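Local coordinates for methyltransferase FkbM (Methylobacillus flagellatus KT, PDB 2PY6), which probably transfers methyl groups, as a member of the FkbM family of methyltransferases, at residues A146-G151 against L198-E203. Sequence-based numbering, arbitrary orientation.
Sequences AVRAFG and LTCEPE
A single guanidinium, that of Arg-148, carries the whole contact, reaching from helix 143-149 to the C-terminal end of helix 184-199. Its NH1 donates to Leu-198 O at 2.8 Å with an N-H...O angle of 162°; the oxygen lies almost in the guanidinium plane, whereas NH1 stands 43° out of the carbonyl plane and so misses the lone-pair direction. A weak second bond joins NH2 to the same oxygen at 3.3 Å. Over one face, Cys-200 SG sits above the centre, 3.6 Å from Arg-148 CZ. The positive phi of Cys-200 marks where the chain leaves the helix. With chi1 at 180°, CG of Arg-148 extends opposite its backbone N, and the chain bends only at chi3. Asp-162 forms a salt bridge with NE, and Phe-36 O accepts from NH1. A leucine in place of Arg-148 would probably leave Leu-198 O without these donors and Asp-162 without its positive mate, in a buried contact. One buried cation thus ties a helix C-terminus, whose carbonyls lack in-helix donors, to an acidic loop residue; its charge is probably balanced by Asp-162 and further stabilised by the partial negative charge of the helix end.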
loop_
_atom_site.group_PDB
_atom_site.type_symbol
_atom_site.label_atom_id
_atom_site.label_comp_id
_atom_site.label_asym_id
_atom_site.label_seq_id
_atom_site.Cartn_x
_atom_site.Cartn_y
_atom_site.Cartn_z
ATOM N N ALA A 146 -3.319 -29.169 15.650
ATOM C CA ALA A 146 -3.368 -30.030 14.469
ATOM C C ALA A 146 -2.221 -31.061 14.498
ATOM O O ALA A 146 -2.449 -32.255 14.276
ATOM C CB ALA A 146 -3.259 -29.208 13.191
ATOM N N VAL A 147 -0.989 -30.587 14.738
ATOM C CA VAL A 147 0.194 -31.470 14.783
ATOM C C VAL A 147 -0.008 -32.616 15.788
ATOM O O VAL A 147 0.261 -33.758 15.475
ATOM C CB VAL A 147 1.481 -30.697 15.064
ATOM C CG1 VAL A 147 2.660 -31.640 15.325
ATOM C CG2 VAL A 147 1.803 -29.773 13.894
ATOM N N ARG A 148 -0.543 -32.302 16.966
ATOM C CA ARG A 148 -0.767 -33.289 17.991
ATOM C C ARG A 148 -1.950 -34.198 17.712
ATOM O O ARG A 148 -1.863 -35.398 17.932
ATOM C CB ARG A 148 -0.948 -32.596 19.350
ATOM C CG ARG A 148 -1.188 -33.579 20.537
ATOM C CD ARG A 148 -1.213 -32.804 21.855
ATOM N NE ARG A 148 0.109 -32.309 22.203
ATOM C CZ ARG A 148 0.353 -31.518 23.242
ATOM N NH1 ARG A 148 -0.628 -31.174 24.054
ATOM N NH2 ARG A 148 1.594 -31.118 23.502
ATOM N N ALA A 149 -3.052 -33.631 17.220
ATOM C CA ALA A 149 -4.291 -34.392 17.013
ATOM C C ALA A 149 -4.218 -35.407 15.892
ATOM O O ALA A 149 -4.894 -36.413 15.937
ATOM C CB ALA A 149 -5.478 -33.448 16.786
ATOM N N PHE A 150 -3.407 -35.110 14.882
ATOM C CA PHE A 150 -3.222 -35.973 13.725
ATOM C C PHE A 150 -1.936 -36.776 13.753
ATOM O O PHE A 150 -1.645 -37.438 12.788
ATOM C CB PHE A 150 -3.315 -35.122 12.442
ATOM C CG PHE A 150 -4.712 -34.622 12.165
ATOM C CD1 PHE A 150 -5.718 -35.519 11.864
ATOM C CD2 PHE A 150 -5.023 -33.271 12.253
ATOM C CE1 PHE A 150 -7.004 -35.092 11.626
ATOM C CE2 PHE A 150 -6.314 -32.836 12.040
ATOM C CZ PHE A 150 -7.302 -33.746 11.724
ATOM N N GLY A 151 -1.199 -36.730 14.864
ATOM C CA GLY A 151 0.037 -37.479 15.056
ATOM C C GLY A 151 1.111 -37.155 14.032
ATOM O O GLY A 151 1.697 -38.064 13.434
ATOM N N LEU A 198 3.185 -27.780 26.362
ATOM C CA LEU A 198 2.395 -28.869 26.939
ATOM C C LEU A 198 0.916 -28.843 26.504
ATOM O O LEU A 198 0.315 -29.879 26.326
ATOM C CB LEU A 198 2.475 -28.862 28.467
ATOM C CG LEU A 198 3.819 -29.212 29.095
ATOM C CD1 LEU A 198 3.817 -28.899 30.566
ATOM C CD2 LEU A 198 4.166 -30.651 28.852
ATOM N N THR A 199 0.361 -27.647 26.340
ATOM C CA THR A 199 -1.060 -27.467 26.072
ATOM C C THR A 199 -1.475 -27.061 24.678
ATOM O O THR A 199 -2.658 -27.193 24.360
ATOM C CB THR A 199 -1.625 -26.347 26.945
ATOM O OG1 THR A 199 -1.021 -25.114 26.578
ATOM C CG2 THR A 199 -1.369 -26.621 28.433
ATOM N N CYS A 200 -0.529 -26.559 23.879
ATOM C CA CYS A 200 -0.778 -26.011 22.523
ATOM C C CYS A 200 -1.575 -24.700 22.587
ATOM O O CYS A 200 -2.179 -24.328 21.612
ATOM C CB CYS A 200 -1.543 -26.988 21.610
ATOM S SG CYS A 200 -0.862 -28.626 21.442
ATOM N N GLU A 201 -1.556 -24.010 23.728
ATOM C CA GLU A 201 -2.325 -22.798 23.942
ATOM C C GLU A 201 -1.440 -21.558 23.871
ATOM O O GLU A 201 -0.728 -21.249 24.822
ATOM C CB GLU A 201 -3.048 -22.843 25.317
ATOM C CG GLU A 201 -3.769 -21.530 25.693
ATOM C CD GLU A 201 -4.715 -20.997 24.599
ATOM O OE1 GLU A 201 -5.777 -21.582 24.377
ATOM O OE2 GLU A 201 -4.413 -19.956 23.987
ATOM N N PRO A 202 -1.485 -20.828 22.747
ATOM C CA PRO A 202 -0.618 -19.647 22.623
ATOM C C PRO A 202 -0.820 -18.517 23.621
ATOM O O PRO A 202 0.098 -17.721 23.812
ATOM C CB PRO A 202 -0.907 -19.156 21.215
ATOM C CG PRO A 202 -2.197 -19.684 20.857
ATOM C CD PRO A 202 -2.258 -21.040 21.514
ATOM N N GLU A 203 -1.999 -18.410 24.227
ATOM C CA GLU A 203 -2.233 -17.383 25.248
ATOM C C GLU A 203 -1.176 -17.441 26.364
ATOM O O GLU A 203 -0.956 -16.429 27.039
ATOM C CB GLU A 203 -3.650 -17.455 25.830
ATOM C CG GLU A 203 -4.778 -17.009 24.889
ATOM C CD GLU A 203 -4.665 -15.541 24.442
ATOM O OE1 GLU A 203 -4.335 -14.650 25.259
ATOM O OE2 GLU A 203 -4.931 -15.276 23.263
#